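Local coordinates for mitogen-activated protein kinase kinase kinase 7 interacting protein 1 (Anopheles gambiae, PDB 2IRM) that probably acts as an adapter with a PP2C-type phosphatase fold that binds the kinase TAK1 and triggers its autophosphorylation in immune and stress signalling, at residues D8-N13 and L43-N48; T50-I55 and A157-I162; A74-G79 and E92-S97; S165-G170 and G260-T265; R176-K181 and V190-V195. All coordinates share one frame; numbering follows the deposited sequence.

How the interactions relate
Near the N terminus, interaction 1 closes the first loop, where strand 39-45 returns to 8-13. The chain then turns into strand 50-59, where interaction 2 opens; it closes about a hundred residues later. Interaction 3, between two consecutive helices, is nested inside that loop. Interaction 4 opens on the next strand, 166-172, and closes on 257-263, with the hairpin of interaction 5 nested within it. No loops cross. Interactions 2 and 4 build one sheet, with backbone bonds such as Y168 O to L161 N between them, and interaction 1 joins it through strand 39-45. Interaction 3 packs on one face, while interaction 5 belongs to the second sheet and meets the other face through A177 and L193.

Interaction 1: D8-N13 and L43-N48; sequences DLKVCN and LCISDN
K10 and C12 dock the N-terminal segment 8-13 on strand 39-45 of the PP2C-type β-sandwich through a single β-bridge, in which V11 lies opposite C44 and the two chains run in opposite directions. Two backbone bonds flank the bridge. The N-H of I45 gives the sounder one, reaching K10 O over 3.2 Å at 161°, although it comes in 33° out of the carbonyl plane. The second, from C12 N to L43 O at 3.4 Å, is weak and bent. On the far side of strand 39-45 the backbone of C44 bonds to L52, so the strand is held along two edges. Where the strand ends, S46 OG bonds to L77 O and D47 OD2 to N49 N, tying down the turn. The I45 side chain is the main apolar piece: with CG1 anti to the carbonyl carbon (chi1 -65°), CD1 reaches against the backbone of V11 and C12 and lies 3.4 Å from C12 N and 3.8 Å from C12 CB. C44 SG is taken up by the disulfide to C42, and against this cysteine rests L9, whose CD1 sits 3.7 Å from C44 CB and 3.8 Å from C44 SG.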
# COMPACT_ATOMS: atom_id res chain seq x y z
N ASP A 8 15.55 -1.53 13.44
CA ASP A 8 16.82 -1.98 13.99
C ASP A 8 17.25 -3.28 13.35
O ASP A 8 18.41 -3.48 13.00
CB ASP A 8 16.70 -2.16 15.50
CG ASP A 8 16.82 -0.85 16.25
OD1 ASP A 8 17.63 -0.00 15.85
OD2 ASP A 8 16.13 -0.58 17.26
N LEU A 9 16.29 -4.18 13.17
CA LEU A 9 16.56 -5.49 12.54
C LEU A 9 17.55 -5.38 11.38
O LEU A 9 17.51 -4.41 10.63
CB LEU A 9 15.26 -6.12 12.02
CG LEU A 9 14.12 -6.30 13.02
CD1 LEU A 9 12.97 -7.00 12.34
CD2 LEU A 9 14.56 -7.07 14.24
N LYS A 10 18.41 -6.38 11.24
CA LYS A 10 19.43 -6.38 10.20
C LYS A 10 18.85 -6.06 8.82
O LYS A 10 17.72 -6.43 8.52
CB LYS A 10 20.18 -7.71 10.16
CG LYS A 10 21.60 -7.57 9.63
CD LYS A 10 22.31 -8.90 9.52
CE LYS A 10 22.08 -9.55 8.17
NZ LYS A 10 23.00 -10.71 7.98
N VAL A 11 19.64 -5.37 7.99
CA VAL A 11 19.17 -4.90 6.68
C VAL A 11 19.64 -5.75 5.50
O VAL A 11 20.77 -6.26 5.49
CB VAL A 11 19.52 -3.41 6.42
CG1 VAL A 11 18.48 -2.51 7.06
CG2 VAL A 11 20.96 -3.07 6.91
N CYS A 12 18.75 -5.89 4.52
CA CYS A 12 18.99 -6.74 3.36
C CYS A 12 19.84 -6.04 2.31
O CYS A 12 19.39 -5.10 1.65
CB CYS A 12 17.66 -7.21 2.75
SG CYS A 12 17.83 -8.43 1.41
N ASN A 13 21.07 -6.52 2.17
CA ASN A 13 22.00 -6.03 1.14
C ASN A 13 21.62 -6.47 -0.29
O ASN A 13 22.33 -6.14 -1.25
CB ASN A 13 23.45 -6.42 1.47
CG ASN A 13 23.54 -7.79 2.14
OD1 ASN A 13 22.58 -8.57 2.14
ND2 ASN A 13 24.69 -8.08 2.73
N LEU A 43 12.71 -4.19 5.54
CA LEU A 43 13.50 -5.09 4.71
C LEU A 43 14.39 -5.89 5.66
O LEU A 43 15.61 -5.73 5.71
CB LEU A 43 14.31 -4.31 3.67
CG LEU A 43 14.54 -2.80 3.82
CD1 LEU A 43 14.94 -2.35 5.24
CD2 LEU A 43 15.59 -2.37 2.81
N CYS A 44 13.73 -6.77 6.40
CA CYS A 44 14.24 -7.31 7.65
C CYS A 44 14.75 -8.73 7.43
O CYS A 44 14.09 -9.53 6.77
CB CYS A 44 13.08 -7.32 8.67
SG CYS A 44 12.15 -5.70 8.89
N ILE A 45 15.92 -9.05 7.98
CA ILE A 45 16.37 -10.45 8.03
C ILE A 45 16.23 -10.95 9.45
O ILE A 45 16.94 -10.47 10.34
CB ILE A 45 17.85 -10.65 7.59
CG1 ILE A 45 18.03 -10.31 6.12
CG2 ILE A 45 18.29 -12.09 7.81
CD1 ILE A 45 18.69 -8.99 5.90
N SER A 46 15.32 -11.89 9.68
CA SER A 46 15.13 -12.42 11.01
C SER A 46 16.13 -13.54 11.29
O SER A 46 16.52 -13.76 12.44
CB SER A 46 13.71 -12.95 11.18
OG SER A 46 13.69 -14.36 11.23
N ASP A 47 16.54 -14.22 10.22
CA ASP A 47 17.39 -15.40 10.29
C ASP A 47 17.85 -15.78 8.88
O ASP A 47 17.27 -15.30 7.90
CB ASP A 47 16.60 -16.55 10.95
CG ASP A 47 16.95 -17.91 10.38
OD1 ASP A 47 18.03 -18.44 10.73
OD2 ASP A 47 16.12 -18.43 9.60
N ASN A 48 18.88 -16.63 8.79
CA ASN A 48 19.34 -17.23 7.53
C ASN A 48 18.24 -17.54 6.49
O ASN A 48 18.39 -17.23 5.31
CB ASN A 48 20.13 -18.51 7.81
CG ASN A 48 21.50 -18.25 8.41
OD1 ASN A 48 22.05 -17.16 8.29
ND2 ASN A 48 22.06 -19.27 9.06

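Interaction 2: T50-I55 and A157-I162; sequences TSLYAI and AVLALI
Y53 and A160 pair near the middle of an antiparallel ladder that joins strands 50-59 and 154-163 in one sheet of the PP2C-type β-sandwich. Side chains alternate between its faces. S51, Y53, I55, V158, A160 and I162 line the one turned to strand 268-274 of the other sheet, where L273 meets Y53, I55 and V158. Here the Y53 ring presents an edge to I162: CD1 of I162 lies near the ring plane, 3.5 Å from CE2 of Y53, and the two side chains slant across each other. The phenol is held at its far end as well, since Y53 OH bonds to R353 NE. Further along, I55 CB rests on V158 CG1 at 3.9 Å. L52, A54, L159 and L161 occupy the opposite face, toward the helices. L159 is the pivot there, for its CB touches both A54 CB and L52 CD2. L161 starts with CG trans to its own N (chi1 -173°), which sends CD2 across to T50 CG2 at 3.7 Å. All twelve residues are buried, and backbone bonds satisfy the facing amides at three hydrogen-bonded pairs. Of these, I162 N to S51 O is weak, whereas Y53 N points almost straight at A160 O, 2.8 Å away with 170° at the hydrogen.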
# COMPACT_ATOMS: atom_id res chain seq x y z
N THR A 50 14.62 -16.89 7.10
CA THR A 50 13.49 -15.96 7.15
C THR A 50 13.88 -14.50 6.96
O THR A 50 14.81 -14.00 7.60
CB THR A 50 12.71 -16.09 8.47
OG1 THR A 50 12.59 -17.47 8.83
CG2 THR A 50 11.33 -15.47 8.34
N SER A 51 13.15 -13.83 6.07
CA SER A 51 13.28 -12.39 5.87
C SER A 51 11.94 -11.79 5.44
O SER A 51 11.12 -12.46 4.83
CB SER A 51 14.38 -12.09 4.85
OG SER A 51 14.20 -12.88 3.69
N LEU A 52 11.73 -10.52 5.76
CA LEU A 52 10.47 -9.85 5.48
C LEU A 52 10.68 -8.57 4.68
O LEU A 52 11.56 -7.77 4.98
CB LEU A 52 9.77 -9.50 6.80
CG LEU A 52 8.26 -9.62 6.98
CD1 LEU A 52 7.86 -8.88 8.27
CD2 LEU A 52 7.45 -9.11 5.79
N TYR A 53 9.88 -8.40 3.64
CA TYR A 53 9.82 -7.16 2.89
C TYR A 53 8.37 -6.68 2.87
O TYR A 53 7.46 -7.42 2.45
CB TYR A 53 10.37 -7.34 1.47
CG TYR A 53 11.70 -8.04 1.45
CD1 TYR A 53 12.88 -7.35 1.70
CD2 TYR A 53 11.78 -9.41 1.21
CE1 TYR A 53 14.10 -8.00 1.71
CE2 TYR A 53 12.99 -10.07 1.22
CZ TYR A 53 14.15 -9.36 1.46
OH TYR A 53 15.36 -10.02 1.46
N ALA A 54 8.16 -5.46 3.35
CA ALA A 54 6.82 -4.94 3.55
C ALA A 54 6.78 -3.43 3.37
O ALA A 54 7.72 -2.73 3.75
CB ALA A 54 6.32 -5.30 4.94
N ILE A 55 5.70 -2.94 2.77
CA ILE A 55 5.38 -1.52 2.79
C ILE A 55 3.98 -1.36 3.32
O ILE A 55 3.05 -2.04 2.89
CB ILE A 55 5.45 -0.85 1.41
CG1 ILE A 55 6.75 -1.18 0.69
CG2 ILE A 55 5.33 0.66 1.57
CD1 ILE A 55 6.75 -0.74 -0.75
N ALA A 157 -1.39 -2.25 3.05
CA ALA A 157 -0.23 -3.06 3.41
C ALA A 157 0.16 -4.02 2.30
O ALA A 157 -0.72 -4.61 1.66
CB ALA A 157 -0.53 -3.83 4.68
N VAL A 158 1.45 -4.20 2.07
CA VAL A 158 1.92 -5.31 1.23
C VAL A 158 3.13 -5.95 1.87
O VAL A 158 4.15 -5.29 2.05
CB VAL A 158 2.27 -4.87 -0.19
CG1 VAL A 158 3.38 -3.81 -0.17
CG2 VAL A 158 2.68 -6.06 -1.05
N LEU A 159 3.04 -7.22 2.23
CA LEU A 159 4.20 -7.87 2.82
C LEU A 159 4.58 -9.20 2.22
O LEU A 159 3.85 -10.17 2.32
CB LEU A 159 4.14 -7.90 4.36
CG LEU A 159 2.99 -8.40 5.23
CD1 LEU A 159 2.88 -9.92 5.17
CD2 LEU A 159 3.22 -7.97 6.67
N ALA A 160 5.74 -9.21 1.58
CA ALA A 160 6.37 -10.41 1.05
C ALA A 160 7.25 -11.01 2.12
O ALA A 160 8.07 -10.31 2.72
CB ALA A 160 7.18 -10.08 -0.19
N LEU A 161 7.08 -12.31 2.34
CA LEU A 161 7.83 -13.05 3.36
C LEU A 161 8.57 -14.23 2.74
O LEU A 161 7.97 -15.25 2.43
CB LEU A 161 6.86 -13.51 4.46
CG LEU A 161 7.29 -14.17 5.78
CD1 LEU A 161 7.06 -15.67 5.72
CD2 LEU A 161 8.72 -13.85 6.20
N ILE A 162 9.87 -14.07 2.53
CA ILE A 162 10.68 -15.15 1.97
C ILE A 162 11.18 -16.11 3.05
O ILE A 162 12.13 -15.81 3.79
CB ILE A 162 11.88 -14.63 1.13
CG1 ILE A 162 11.42 -13.56 0.14
CG2 ILE A 162 12.59 -15.79 0.42
CD1 ILE A 162 12.53 -12.96 -0.71

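Interaction 3: A74-G79 and E92-S97; sequences AELLLG and ELIRQS
L76 gathers most of the contact where the end of helix 63-75 meets helix 87-108, touching L93, I94 and S97. It is the first residue beyond the helix to leave helical backbone angles, and its CB is directed toward helix 87-108. L76 CD2 enters between two residues one turn apart, touching I94 CG2 at 3.3 Å and S97 CB at 3.4 Å; the L76 and I94 side chains meet at about a right angle. L93 also closes on L76, with its CD2 4.1 Å from L76 CB and 3.7 Å from E75 O. I94, S97 and L76 are all buried. The E75 side is looser and partly exposed. With chi1 at -169°, the hydroxyl of S97 swings away from its backbone N and toward the E75 carboxylate, but the bond S97 OG gives to E75 OE1 is long at 3.4 Å and weak. The same oxygen also comes near S97 O; both are acceptors, so this is no hydrogen bond. S97 OG further touches the E75 chain at CB. Beyond this patch the contact stops: L77 packs on T50 and L52 of strand 50-59, L93 also meets L81 and C84 in the loop between the helices, and I94 touches L159 and Y168. The segment after helix 63-75 and helix 87-108 itself thus pack on the sheet formed by strands 50-59, 154-163 and 166-172.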
# COMPACT_ATOMS: atom_id res chain seq x y z
N ALA A 74 6.47 -8.73 14.80
CA ALA A 74 6.47 -9.39 16.10
C ALA A 74 5.70 -10.71 16.07
O ALA A 74 6.02 -11.63 16.81
CB ALA A 74 5.89 -8.47 17.15
N GLU A 75 4.69 -10.80 15.21
CA GLU A 75 3.88 -12.02 15.15
C GLU A 75 4.46 -13.08 14.23
O GLU A 75 4.08 -14.25 14.33
CB GLU A 75 2.43 -11.71 14.77
CG GLU A 75 1.53 -11.56 15.99
CD GLU A 75 0.72 -10.27 15.97
OE1 GLU A 75 0.22 -9.89 14.88
OE2 GLU A 75 0.58 -9.63 17.04
N LEU A 76 5.39 -12.69 13.36
CA LEU A 76 6.05 -13.65 12.48
C LEU A 76 7.47 -13.28 12.11
O LEU A 76 7.77 -13.09 10.93
CB LEU A 76 5.21 -13.90 11.22
CG LEU A 76 4.46 -12.74 10.58
CD1 LEU A 76 5.23 -12.13 9.44
CD2 LEU A 76 3.14 -13.26 10.11
N LEU A 77 8.35 -13.18 13.11
CA LEU A 77 9.78 -12.98 12.85
C LEU A 77 10.66 -13.59 13.93
O LEU A 77 11.80 -13.95 13.64
CB LEU A 77 10.10 -11.51 12.50
CG LEU A 77 9.95 -10.96 11.08
CD1 LEU A 77 10.45 -9.53 11.00
CD2 LEU A 77 10.67 -11.80 10.04
N LEU A 78 10.14 -13.74 15.15
CA LEU A 78 10.97 -14.10 16.30
C LEU A 78 10.36 -15.20 17.17
O LEU A 78 9.68 -14.92 18.16
CB LEU A 78 11.28 -12.86 17.14
CG LEU A 78 10.08 -12.22 17.86
CD1 LEU A 78 10.24 -10.71 17.93
CD2 LEU A 78 8.78 -12.60 17.18
N GLY A 79 10.61 -16.45 16.80
CA GLY A 79 10.56 -16.83 15.39
C GLY A 79 9.54 -17.94 15.30
O GLY A 79 9.84 -19.10 15.55
N GLU A 92 -1.62 -19.43 6.97
CA GLU A 92 -2.46 -19.23 8.16
C GLU A 92 -1.77 -18.34 9.19
O GLU A 92 -2.42 -17.55 9.87
CB GLU A 92 -2.85 -20.59 8.78
CG GLU A 92 -3.90 -20.53 9.90
CD GLU A 92 -5.17 -19.76 9.52
OE1 GLU A 92 -5.47 -19.59 8.31
OE2 GLU A 92 -5.89 -19.32 10.45
N LEU A 93 -0.45 -18.46 9.28
CA LEU A 93 0.35 -17.65 10.18
C LEU A 93 0.21 -16.18 9.82
O LEU A 93 -0.08 -15.36 10.69
CB LEU A 93 1.82 -18.06 10.14
CG LEU A 93 2.68 -18.09 11.41
CD1 LEU A 93 4.13 -18.27 11.02
CD2 LEU A 93 2.52 -16.85 12.28
N ILE A 94 0.43 -15.84 8.55
CA ILE A 94 0.27 -14.46 8.09
C ILE A 94 -1.17 -13.96 8.13
O ILE A 94 -1.41 -12.80 8.46
CB ILE A 94 0.96 -14.15 6.73
CG1 ILE A 94 1.21 -15.43 5.92
CG2 ILE A 94 2.33 -13.52 6.97
CD1 ILE A 94 2.35 -15.29 4.89
N ARG A 95 -2.12 -14.84 7.83
CA ARG A 95 -3.56 -14.54 7.89
C ARG A 95 -3.96 -14.12 9.30
O ARG A 95 -4.68 -13.13 9.48
CB ARG A 95 -4.39 -15.75 7.45
CG ARG A 95 -5.67 -15.41 6.68
CD ARG A 95 -6.90 -15.59 7.54
NE ARG A 95 -7.23 -17.00 7.72
CZ ARG A 95 -7.82 -17.50 8.80
NH1 ARG A 95 -8.15 -16.71 9.81
NH2 ARG A 95 -8.08 -18.80 8.87
N GLN A 96 -3.47 -14.87 10.29
CA GLN A 96 -3.68 -14.55 11.69
C GLN A 96 -3.04 -13.23 12.08
O GLN A 96 -3.57 -12.49 12.92
CB GLN A 96 -3.13 -15.66 12.58
CG GLN A 96 -4.17 -16.69 12.99
CD GLN A 96 -5.42 -16.05 13.61
OE1 GLN A 96 -6.54 -16.45 13.30
NE2 GLN A 96 -5.22 -15.06 14.48
N SER A 97 -1.90 -12.92 11.48
CA SER A 97 -1.15 -11.73 11.82
C SER A 97 -1.90 -10.46 11.45
O SER A 97 -1.83 -9.47 12.17
CB SER A 97 0.21 -11.76 11.14
OG SER A 97 1.04 -10.75 11.67

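Interaction 4: S165-G170 and G260-T265; sequences SHLYLG and GGIQIT
G260 and Y168 meet at the start of a contact built round a G1 β-bulge in the antiparallel pairing of strands 257-263 and 166-172, part of a sheet of the PP2C-type sandwich. G260 brings its CA to 3.7 Å from Y168 CD2. G261, the bulge glycine, has the positive phi (83°) characteristic of this motif, and it passes over the tyrosine ring. G261 CA makes a CH-π contact 4.1 Å from the ring centroid of Y168, while G261 N lies above the same ring toward the rim. That N also gives a weak bond to L167 O. I262 comes next and shares the acceptor: its N-H reaches L167 O in the carbonyl plane, so one carbonyl receives both bulge residues. In return I262 O accepts L167 N at 2.8 Å, the straightest bond of the contact (162°). The two side chains of this pair lie on one face, with I262 continuing onto L193. Q263 follows on the opposite face, its extended chain slanting past H166; Q263 NE2 comes within 3.7 Å of H166 CE1, with amide and imidazole planes 49° apart. I264 leaves the ladder, giving only a weak bond from its N to S165 O. A chi1 of 41° sets CG1 between the residue's own N and carbonyl carbon and brings I264 CG1 to 3.3 Å from S165 O. The I264 side chain also touches F355 and, through CD1, I162. Its other branch goes to L167, I264 CG2 meeting L167 CB at 4.0 Å.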
# COMPACT_ATOMS: atom_id res chain seq x y z
N SER A 165 13.65 -20.38 0.51
CA SER A 165 13.39 -20.65 -0.92
C SER A 165 11.91 -20.60 -1.31
O SER A 165 11.53 -21.08 -2.39
CB SER A 165 14.05 -21.97 -1.36
OG SER A 165 15.45 -21.96 -1.13
N HIS A 166 11.09 -20.01 -0.45
CA HIS A 166 9.65 -19.90 -0.70
C HIS A 166 9.18 -18.48 -0.43
O HIS A 166 9.48 -17.90 0.62
CB HIS A 166 8.87 -20.87 0.17
CG HIS A 166 8.82 -22.28 -0.35
ND1 HIS A 166 8.20 -22.61 -1.53
CD2 HIS A 166 9.29 -23.44 0.17
CE1 HIS A 166 8.31 -23.92 -1.73
NE2 HIS A 166 8.96 -24.44 -0.71
N LEU A 167 8.42 -17.93 -1.37
CA LEU A 167 7.89 -16.59 -1.24
C LEU A 167 6.41 -16.63 -0.90
O LEU A 167 5.62 -17.30 -1.58
CB LEU A 167 8.12 -15.81 -2.54
CG LEU A 167 7.33 -14.52 -2.74
CD1 LEU A 167 7.74 -13.45 -1.74
CD2 LEU A 167 7.52 -14.04 -4.17
N TYR A 168 6.04 -15.91 0.15
CA TYR A 168 4.66 -15.80 0.58
C TYR A 168 4.30 -14.35 0.52
O TYR A 168 5.15 -13.49 0.76
CB TYR A 168 4.52 -16.31 2.01
CG TYR A 168 4.76 -17.78 2.13
CD1 TYR A 168 6.06 -18.30 2.15
CD2 TYR A 168 3.70 -18.68 2.21
CE1 TYR A 168 6.29 -19.67 2.25
CE2 TYR A 168 3.92 -20.05 2.31
CZ TYR A 168 5.22 -20.53 2.33
OH TYR A 168 5.44 -21.88 2.42
N LEU A 169 3.05 -14.05 0.19
CA LEU A 169 2.66 -12.67 -0.03
C LEU A 169 1.28 -12.39 0.54
O LEU A 169 0.30 -13.02 0.16
CB LEU A 169 2.72 -12.36 -1.53
CG LEU A 169 2.67 -10.92 -2.05
CD1 LEU A 169 1.24 -10.37 -2.08
CD2 LEU A 169 3.60 -9.98 -1.28
N GLY A 170 1.22 -11.44 1.46
CA GLY A 170 -0.05 -11.05 2.04
C GLY A 170 -0.23 -9.57 1.81
O GLY A 170 0.65 -8.78 2.17
N GLY A 260 0.58 -18.27 -1.46
CA GLY A 260 1.41 -19.12 -0.63
C GLY A 260 2.34 -20.12 -1.26
O GLY A 260 1.90 -21.07 -1.90
N GLY A 261 3.63 -19.92 -1.05
CA GLY A 261 4.64 -20.90 -1.43
C GLY A 261 5.06 -20.83 -2.88
O GLY A 261 5.23 -21.86 -3.53
N ILE A 262 5.24 -19.61 -3.39
CA ILE A 262 5.84 -19.40 -4.69
C ILE A 262 7.32 -19.72 -4.55
O ILE A 262 8.08 -18.99 -3.91
CB ILE A 262 5.65 -17.96 -5.17
CG1 ILE A 262 4.16 -17.63 -5.30
CG2 ILE A 262 6.37 -17.75 -6.50
CD1 ILE A 262 3.82 -16.16 -5.02
N GLN A 263 7.72 -20.84 -5.15
CA GLN A 263 9.08 -21.32 -5.01
C GLN A 263 9.99 -20.46 -5.87
O GLN A 263 10.04 -20.62 -7.09
CB GLN A 263 9.16 -22.79 -5.42
CG GLN A 263 10.35 -23.55 -4.80
CD GLN A 263 10.13 -25.06 -4.74
OE1 GLN A 263 11.07 -25.81 -4.47
NE2 GLN A 263 8.90 -25.51 -4.99
N ILE A 264 10.68 -19.53 -5.22
CA ILE A 264 11.67 -18.68 -5.90
C ILE A 264 12.74 -19.54 -6.57
O ILE A 264 13.55 -20.19 -5.90
CB ILE A 264 12.28 -17.62 -4.97
CG1 ILE A 264 12.58 -18.23 -3.59
CG2 ILE A 264 11.33 -16.45 -4.81
CD1 ILE A 264 13.58 -17.45 -2.74
N THR A 265 12.71 -19.53 -7.90
CA THR A 265 13.56 -20.36 -8.76
C THR A 265 14.63 -19.51 -9.44
O THR A 265 14.55 -18.28 -9.39
CB THR A 265 12.72 -21.07 -9.84
OG1 THR A 265 11.76 -20.15 -10.38
CG2 THR A 265 11.99 -22.28 -9.25

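Interaction 5: R176-K181 and V190-V195; sequences RALLCK and VTQLSV
The β-hairpin of strands 176-181 and 189-192 forms one edge of a sheet in the PP2C-type sandwich, and L179 paired with T191 gives it its regular part. L179 N bonds to T191 O at 3.1 Å, though from 47° out of the carbonyl plane; the return bond from T191 N to L179 O lies in it. At the other end A177 O accepts L193 N at 3.0 Å and, weakly, S194 N, as the second strand curls away into a loop. L178 faces helix 292-304 with its two branches divided: CD1 goes to V190 CG1 at 3.9 Å, CD2 to Q192 CB at 3.8 Å. On the same side the Q192 side chain, fully extended, crosses R176 at about a right angle. The amide lies beside the aliphatic part of the arginine, Q192 OE1 3.3 Å from R176 CD, and stays almost parallel to the guanidinium, the planes 4° apart. The end of the arginine is fixed from outside: R176 NE pairs with D196 in a salt bridge and NH1 bonds to N294. D196 also takes Q192 NE2, so one carboxylate probably aligns both groups. A177 meets L169 and V158 of the other sheet, and S194 CB rests on A177 CB at 4.0 Å. L179, on the face opposite L178, touches F355, and L193 CD2 lies against L179 CB at 3.4 Å.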
# COMPACT_ATOMS: atom_id res chain seq x y z
N ARG A 176 1.19 -2.82 -3.74
CA ARG A 176 1.26 -3.84 -4.78
C ARG A 176 2.58 -4.60 -4.85
O ARG A 176 3.63 -4.05 -4.53
CB ARG A 176 0.96 -3.20 -6.14
CG ARG A 176 0.54 -4.16 -7.25
CD ARG A 176 0.30 -3.41 -8.54
NE ARG A 176 -0.74 -2.39 -8.42
CZ ARG A 176 -0.89 -1.38 -9.27
NH1 ARG A 176 -0.07 -1.27 -10.31
NH2 ARG A 176 -1.86 -0.49 -9.10
N ALA A 177 2.50 -5.85 -5.30
CA ALA A 177 3.65 -6.74 -5.44
C ALA A 177 3.77 -7.33 -6.85
O ALA A 177 2.83 -7.93 -7.39
CB ALA A 177 3.56 -7.85 -4.42
N LEU A 178 4.95 -7.16 -7.44
CA LEU A 178 5.26 -7.68 -8.78
C LEU A 178 6.43 -8.65 -8.75
O LEU A 178 7.45 -8.38 -8.11
CB LEU A 178 5.58 -6.54 -9.74
CG LEU A 178 4.58 -5.40 -9.93
CD1 LEU A 178 5.02 -4.46 -11.04
CD2 LEU A 178 3.16 -5.91 -10.18
N LEU A 179 6.28 -9.77 -9.45
CA LEU A 179 7.40 -10.68 -9.68
C LEU A 179 7.84 -10.59 -11.13
O LEU A 179 7.02 -10.63 -12.05
CB LEU A 179 7.03 -12.13 -9.34
CG LEU A 179 8.14 -13.14 -9.02
CD1 LEU A 179 8.80 -13.69 -10.26
CD2 LEU A 179 9.20 -12.60 -8.06
N CYS A 180 9.14 -10.46 -11.32
CA CYS A 180 9.69 -10.42 -12.66
C CYS A 180 10.35 -11.74 -12.95
O CYS A 180 11.36 -12.10 -12.33
CB CYS A 180 10.66 -9.26 -12.82
SG CYS A 180 9.90 -7.69 -12.41
N LYS A 181 9.76 -12.47 -13.89
CA LYS A 181 10.33 -13.72 -14.36
C LYS A 181 10.91 -13.54 -15.75
O LYS A 181 10.40 -12.75 -16.55
CB LYS A 181 9.27 -14.83 -14.35
CG LYS A 181 9.32 -15.74 -13.13
CD LYS A 181 8.00 -16.45 -12.87
CE LYS A 181 8.21 -17.68 -12.00
NZ LYS A 181 7.04 -18.00 -11.13
N VAL A 190 6.30 -9.61 -16.35
CA VAL A 190 5.74 -9.04 -15.13
C VAL A 190 4.52 -9.86 -14.73
O VAL A 190 3.67 -10.17 -15.56
CB VAL A 190 5.31 -7.57 -15.35
CG1 VAL A 190 4.84 -6.93 -14.05
CG2 VAL A 190 6.47 -6.77 -15.93
N THR A 191 4.45 -10.22 -13.46
CA THR A 191 3.30 -10.97 -12.96
C THR A 191 2.91 -10.55 -11.54
O THR A 191 3.60 -10.88 -10.58
CB THR A 191 3.47 -12.53 -13.14
OG1 THR A 191 2.71 -13.22 -12.15
CG2 THR A 191 4.94 -12.98 -13.07
N GLN A 192 1.81 -9.81 -11.44
CA GLN A 192 1.32 -9.27 -10.15
C GLN A 192 0.81 -10.37 -9.20
O GLN A 192 -0.15 -11.07 -9.52
CB GLN A 192 0.22 -8.23 -10.39
CG GLN A 192 -0.39 -7.64 -9.11
CD GLN A 192 -1.35 -6.47 -9.35
OE1 GLN A 192 -1.25 -5.74 -10.34
NE2 GLN A 192 -2.28 -6.27 -8.42
N LEU A 193 1.45 -10.49 -8.04
CA LEU A 193 0.99 -11.43 -7.01
C LEU A 193 -0.05 -10.78 -6.10
O LEU A 193 -0.91 -11.45 -5.51
CB LEU A 193 2.17 -11.94 -6.15
CG LEU A 193 3.39 -12.68 -6.72
CD1 LEU A 193 3.01 -13.66 -7.83
CD2 LEU A 193 4.40 -11.67 -7.22
N SER A 194 0.06 -9.45 -5.99
CA SER A 194 -0.87 -8.64 -5.22
C SER A 194 -2.26 -8.60 -5.86
O SER A 194 -2.43 -8.92 -7.04
CB SER A 194 -0.29 -7.23 -5.06
OG SER A 194 -1.24 -6.21 -5.30
N VAL A 195 -3.26 -8.24 -5.07
CA VAL A 195 -4.59 -7.96 -5.58
C VAL A 195 -4.98 -6.56 -5.13
O VAL A 195 -5.07 -6.30 -3.93
CB VAL A 195 -5.63 -9.01 -5.12
CG1 VAL A 195 -7.04 -8.44 -5.15
CG2 VAL A 195 -5.54 -10.28 -5.97